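Local coordinates for gene 12 protein (Mycobacterium phage D29, PDB 3HC7) that cleaves the ester link between mycolic acid and the arabinogalactan–peptidoglycan layer of the mycobacterial host wall, helping the phage to lyse the cell, at residues A74-A79 / H94-P99; Q90-H95 / H108-V113. All coordinates share one frame; numbering follows the deposited sequence.

How the contacts relate
Contacts 1 and 2 illustrate how the helix of a parallel β-α-β crossover is seated on both of its strands. Along the chain come strand 76-81, helix 83-96 and strand 110-116. Contact 1 joins the first strand to the later part of the helix, and contact 2 joins the helix, slightly earlier, to the second strand. Their centres lie only about 2 Å apart, and they share H94 and H95. The strands are adjacent in the central sheet, and A74 O lies 2.8 Å from R109 NH2, a probable hydrogen bond. Both contacts are away from the active site, yet together they hold against the sheet the helix that follows active-site S82, probably the nucleophile.

Contact 1 (A74-A79 / H94-P99); sequences ADFAMA and HHILPP
I96 of helix 83-96 faces F76 and M78 of strand 76-81, closing the strand-helix half of a β-α-β unit in this α/β-hydrolase-type, cutinase-related fold. The contact is small, with 90 Å² buried over both sides, and wholly apolar; no hydrogen bond spans it. A single methyl group does the work on the helix side. With chi2 at 177°, the isoleucine is extended along CG1, which carries CD1 out toward the strand, where it meets both partners. F76 and M78, two residues apart, point to the same side of the sheet. The phenylalanine presents its ring edge, with CZ 4.2 Å from I96 CD1 and the methyl near the ring plane. M78 instead reaches out tip to tip; the bend at chi3 (-61°) turns its terminal methyl toward the helix.

All three side chains are buried, and helix 50-70 adds to the packing: L68 touches F76, while L60 and I64 touch M78. F76 also touches L110 of the next strand. Away from this point the 94-99 segment opens to solvent: the chain runs on through partly exposed L97 and P98 to exposed P99, while the carbonyl of I96 is hydrogen-bonded to H104 ND1. In contrast to that solvent side, the tightest point of the contact is methyl on methyl, M78 CE to I96 CD1 at 3.8 Å.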
loop_
_atom_site.group_PDB
_atom_site.type_symbol
_atom_site.label_atom_id
_atom_site.label_comp_id
_atom_site.label_asym_id
_atom_site.label_seq_id
_atom_site.Cartn_x
_atom_site.Cartn_y
_atom_site.Cartn_z
ATOM N N ALA A 74 24.498 4.613 4.298
ATOM C CA ALA A 74 23.597 3.870 3.428
ATOM C C ALA A 74 22.308 4.641 3.214
ATOM O O ALA A 74 21.627 5.006 4.177
ATOM C CB ALA A 74 23.295 2.504 4.023
ATOM N N ASP A 75 21.981 4.900 1.952
ATOM C CA ASP A 75 20.693 5.488 1.616
ATOM C C ASP A 75 19.694 4.346 1.555
ATOM O O ASP A 75 20.073 3.188 1.734
ATOM C CB ASP A 75 20.768 6.221 0.279
ATOM C CG ASP A 75 21.569 7.507 0.370
ATOM O OD1 ASP A 75 21.705 8.049 1.488
ATOM O OD2 ASP A 75 22.054 7.975 -0.681
ATOM N N PHE A 76 18.424 4.650 1.323
ATOM C CA PHE A 76 17.443 3.563 1.219
ATOM C C PHE A 76 16.294 3.852 0.272
ATOM O O PHE A 76 16.110 4.983 -0.185
ATOM C CB PHE A 76 16.920 3.136 2.600
ATOM C CG PHE A 76 15.953 4.113 3.225
ATOM C CD1 PHE A 76 16.375 5.375 3.621
ATOM C CD2 PHE A 76 14.626 3.756 3.440
ATOM C CE1 PHE A 76 15.497 6.278 4.203
ATOM C CE2 PHE A 76 13.732 4.646 4.032
ATOM C CZ PHE A 76 14.168 5.912 4.410
ATOM N N ALA A 77 15.529 2.800 -0.008
ATOM C CA ALA A 77 14.354 2.874 -0.856
ATOM C C ALA A 77 13.289 1.956 -0.267
ATOM O O ALA A 77 13.598 1.051 0.511
ATOM C CB ALA A 77 14.707 2.445 -2.281
ATOM N N MET A 78 12.035 2.189 -0.625
ATOM C CA MET A 78 10.948 1.347 -0.143
ATOM C C MET A 78 10.029 0.954 -1.290
ATOM O O MET A 78 9.860 1.707 -2.251
ATOM C CB MET A 78 10.142 2.067 0.942
ATOM C CG MET A 78 10.917 2.389 2.218
ATOM S SD MET A 78 9.872 3.168 3.470
ATOM C CE MET A 78 9.371 4.650 2.601
ATOM N N ALA A 79 9.435 -0.229 -1.181
ATOM C CA ALA A 79 8.540 -0.733 -2.212
ATOM C C ALA A 79 7.430 -1.560 -1.589
ATOM O O ALA A 79 7.685 -2.531 -0.876
ATOM C CB ALA A 79 9.311 -1.567 -3.230
ATOM N N HIS A 94 3.540 9.505 7.894
ATOM C CA HIS A 94 3.392 9.797 9.312
ATOM C C HIS A 94 4.597 9.484 10.171
ATOM O O HIS A 94 4.554 9.731 11.369
ATOM C CB HIS A 94 2.170 9.077 9.890
ATOM C CG HIS A 94 0.875 9.538 9.309
ATOM N ND1 HIS A 94 -0.008 8.680 8.685
ATOM C CD2 HIS A 94 0.317 10.771 9.242
ATOM C CE1 HIS A 94 -1.057 9.367 8.264
ATOM N NE2 HIS A 94 -0.884 10.638 8.589
ATOM N N HIS A 95 5.661 8.932 9.581
ATOM C CA HIS A 95 6.843 8.593 10.372
ATOM C C HIS A 95 8.149 9.133 9.799
ATOM O O HIS A 95 9.083 9.413 10.547
ATOM C CB HIS A 95 6.911 7.088 10.654
ATOM C CG HIS A 95 5.756 6.586 11.466
ATOM N ND1 HIS A 95 4.631 6.034 10.895
ATOM C CD2 HIS A 95 5.540 6.577 12.804
ATOM C CE1 HIS A 95 3.774 5.695 11.843
ATOM N NE2 HIS A 95 4.300 6.012 13.010
ATOM N N ILE A 96 8.197 9.328 8.488
ATOM C CA ILE A 96 9.375 9.923 7.863
ATOM C C ILE A 96 9.215 11.421 7.613
ATOM O O ILE A 96 10.087 12.210 7.982
ATOM C CB ILE A 96 9.737 9.217 6.540
ATOM C CG1 ILE A 96 9.963 7.722 6.787
ATOM C CG2 ILE A 96 10.974 9.848 5.915
ATOM C CD1 ILE A 96 10.253 6.907 5.521
ATOM N N LEU A 97 8.108 11.818 6.993
ATOM C CA LEU A 97 7.901 13.229 6.660
ATOM C C LEU A 97 7.734 14.203 7.841
ATOM O O LEU A 97 8.257 15.312 7.800
ATOM C CB LEU A 97 6.738 13.399 5.681
ATOM C CG LEU A 97 6.910 12.696 4.336
ATOM C CD1 LEU A 97 5.751 13.019 3.427
ATOM C CD2 LEU A 97 8.223 13.112 3.686
ATOM N N PRO A 98 6.978 13.819 8.881
ATOM C CA PRO A 98 6.718 14.858 9.891
ATOM C C PRO A 98 7.968 15.317 10.635
ATOM O O PRO A 98 8.855 14.512 10.884
ATOM C CB PRO A 98 5.754 14.175 10.859
ATOM C CG PRO A 98 5.031 13.123 9.977
ATOM C CD PRO A 98 6.135 12.622 9.071
ATOM N N PRO A 99 8.013 16.600 11.025
ATOM C CA PRO A 99 9.228 17.177 11.621
ATOM C C PRO A 99 9.607 16.501 12.940
ATOM O O PRO A 99 10.743 16.653 13.381
ATOM C CB PRO A 99 8.849 18.639 11.879
ATOM C CG PRO A 99 7.609 18.888 11.109
ATOM C CD PRO A 99 6.905 17.565 10.967
#

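Contact 2 (Q90-H95 / H108-V113); sequences QVLKHH and HRLKKV
L92 on helix 83-96 and V113 on strand 110-116 have the nearest CA atoms across the two segments, 9.0 Å apart, a spacing that side chains must bridge. This is the helix-to-second-strand half of the β-α-β unit in the α/β-hydrolase-type fold. L92 has CG anti to its amide nitrogen (chi1 179°), which directs its branch at the strand so that the two methyls reach different residues. CD1 packs 3.8 Å from L110 CD2, the two leucines crossing at about a right angle.

That L110 and V113, three residues apart, both face the helix is consistent with the irregular backbone at K111, whose psi of -38° breaks the extended run. K112 meanwhile takes its amine to a salt bridge with E157 and a cation-pi contact with F250.

On the helix itself, polar groups are held apart from this apolar seam: K93 NZ forms a salt bridge with D146, and Q90 NE2 is hydrogen-bonded to the same carboxylate. The side chains of Q90 and H94, one turn apart, are joined by a weak hydrogen bond, H94 ND1 to Q90 OE1 at 3.4 Å. Back at the seam, the second methyl of L92 makes the looser contact, CD2 lying 4.3 Å from V113 CG2.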
loop_
_atom_site.group_PDB
_atom_site.type_symbol
_atom_site.label_atom_id
_atom_site.label_comp_id
_atom_site.label_asym_id
_atom_site.label_seq_id
_atom_site.Cartn_x
_atom_site.Cartn_y
_atom_site.Cartn_z
ATOM N N GLN A 90 1.984 4.715 5.018
ATOM C CA GLN A 90 1.803 5.170 6.389
ATOM C C GLN A 90 3.127 5.559 7.004
ATOM O O GLN A 90 3.224 6.579 7.689
ATOM C CB GLN A 90 1.138 4.092 7.234
ATOM C CG GLN A 90 -0.342 3.971 6.972
ATOM C CD GLN A 90 -1.122 5.121 7.558
ATOM O OE1 GLN A 90 -0.990 5.430 8.739
ATOM N NE2 GLN A 90 -1.959 5.753 6.742
ATOM N N VAL A 91 4.145 4.736 6.761
ATOM C CA VAL A 91 5.470 4.993 7.299
ATOM C C VAL A 91 6.005 6.298 6.734
ATOM O O VAL A 91 6.493 7.135 7.477
ATOM C CB VAL A 91 6.443 3.817 7.036
ATOM C CG1 VAL A 91 7.881 4.248 7.260
ATOM C CG2 VAL A 91 6.103 2.651 7.939
ATOM N N LEU A 92 5.883 6.480 5.422
ATOM C CA LEU A 92 6.338 7.704 4.775
ATOM C C LEU A 92 5.611 8.925 5.323
ATOM O O LEU A 92 6.236 9.843 5.853
ATOM C CB LEU A 92 6.132 7.621 3.261
ATOM C CG LEU A 92 6.524 8.827 2.394
ATOM C CD1 LEU A 92 7.939 9.327 2.686
ATOM C CD2 LEU A 92 6.406 8.465 0.927
ATOM N N LYS A 93 4.290 8.943 5.177
ATOM C CA LYS A 93 3.503 10.121 5.541
ATOM C C LYS A 93 3.600 10.499 7.016
ATOM O O LYS A 93 3.731 11.677 7.358
ATOM C CB LYS A 93 2.033 9.940 5.167
ATOM C CG LYS A 93 1.196 11.191 5.411
ATOM C CD LYS A 93 -0.254 11.021 4.977
ATOM C CE LYS A 93 -1.099 12.210 5.429
ATOM N NZ LYS A 93 -2.470 12.179 4.848
ATOM N N HIS A 94 3.540 9.505 7.894
ATOM C CA HIS A 94 3.392 9.797 9.312
ATOM C C HIS A 94 4.597 9.484 10.171
ATOM O O HIS A 94 4.554 9.731 11.369
ATOM C CB HIS A 94 2.170 9.077 9.890
ATOM C CG HIS A 94 0.875 9.538 9.309
ATOM N ND1 HIS A 94 -0.008 8.680 8.685
ATOM C CD2 HIS A 94 0.317 10.771 9.242
ATOM C CE1 HIS A 94 -1.057 9.367 8.264
ATOM N NE2 HIS A 94 -0.884 10.638 8.589
ATOM N N HIS A 95 5.661 8.932 9.581
ATOM C CA HIS A 95 6.843 8.593 10.372
ATOM C C HIS A 95 8.149 9.133 9.799
ATOM O O HIS A 95 9.083 9.413 10.547
ATOM C CB HIS A 95 6.911 7.088 10.654
ATOM C CG HIS A 95 5.756 6.586 11.466
ATOM N ND1 HIS A 95 4.631 6.034 10.895
ATOM C CD2 HIS A 95 5.540 6.577 12.804
ATOM C CE1 HIS A 95 3.774 5.695 11.843
ATOM N NE2 HIS A 95 4.300 6.012 13.010
ATOM N N HIS A 108 16.565 12.626 4.713
ATOM C CA HIS A 108 17.571 13.040 3.742
ATOM C C HIS A 108 18.249 11.844 3.074
ATOM O O HIS A 108 18.972 12.003 2.089
ATOM C CB HIS A 108 18.616 13.947 4.403
ATOM C CG HIS A 108 19.501 13.235 5.377
ATOM N ND1 HIS A 108 19.073 12.856 6.633
ATOM C CD2 HIS A 108 20.790 12.831 5.281
ATOM C CE1 HIS A 108 20.061 12.245 7.266
ATOM N NE2 HIS A 108 21.114 12.217 6.466
ATOM N N ARG A 109 18.010 10.647 3.599
ATOM C CA ARG A 109 18.635 9.451 3.043
ATOM C C ARG A 109 17.691 8.616 2.180
ATOM O O ARG A 109 18.119 7.663 1.533
ATOM C CB ARG A 109 19.239 8.597 4.152
ATOM C CG ARG A 109 20.431 9.250 4.807
ATOM C CD ARG A 109 20.711 8.633 6.152
ATOM N NE ARG A 109 21.272 7.296 6.034
ATOM C CZ ARG A 109 21.519 6.513 7.076
ATOM N NH1 ARG A 109 21.246 6.943 8.304
ATOM N NH2 ARG A 109 22.034 5.303 6.893
ATOM N N LEU A 110 16.414 8.981 2.168
ATOM C CA LEU A 110 15.426 8.292 1.352
ATOM C C LEU A 110 15.541 8.777 -0.087
ATOM O O LEU A 110 15.395 9.968 -0.357
ATOM C CB LEU A 110 14.017 8.554 1.883
ATOM C CG LEU A 110 12.854 7.937 1.093
ATOM C CD1 LEU A 110 12.978 6.423 1.021
ATOM C CD2 LEU A 110 11.505 8.343 1.691
ATOM N N LYS A 111 15.806 7.853 -1.008
ATOM C CA LYS A 111 16.003 8.224 -2.407
ATOM C C LYS A 111 14.823 7.863 -3.303
ATOM O O LYS A 111 14.481 8.612 -4.221
ATOM C CB LYS A 111 17.285 7.597 -2.958
ATOM C CG LYS A 111 18.552 8.069 -2.264
ATOM C CD LYS A 111 18.647 9.587 -2.256
ATOM C CE LYS A 111 19.946 10.051 -1.609
ATOM N NZ LYS A 111 20.016 11.534 -1.496
ATOM N N LYS A 112 14.203 6.716 -3.043
ATOM C CA LYS A 112 13.185 6.201 -3.947
ATOM C C LYS A 112 12.097 5.447 -3.206
ATOM O O LYS A 112 12.380 4.659 -2.307
ATOM C CB LYS A 112 13.814 5.256 -4.978
ATOM C CG LYS A 112 14.855 5.891 -5.892
ATOM C CD LYS A 112 15.540 4.836 -6.737
ATOM C CE LYS A 112 16.721 5.428 -7.501
ATOM N NZ LYS A 112 16.285 6.030 -8.788
ATOM N N VAL A 113 10.852 5.675 -3.605
ATOM C CA VAL A 113 9.740 4.903 -3.077
ATOM C C VAL A 113 8.915 4.378 -4.224
ATOM O O VAL A 113 8.663 5.101 -5.188
ATOM C CB VAL A 113 8.825 5.752 -2.184
ATOM C CG1 VAL A 113 7.801 4.865 -1.505
ATOM C CG2 VAL A 113 9.639 6.478 -1.156
#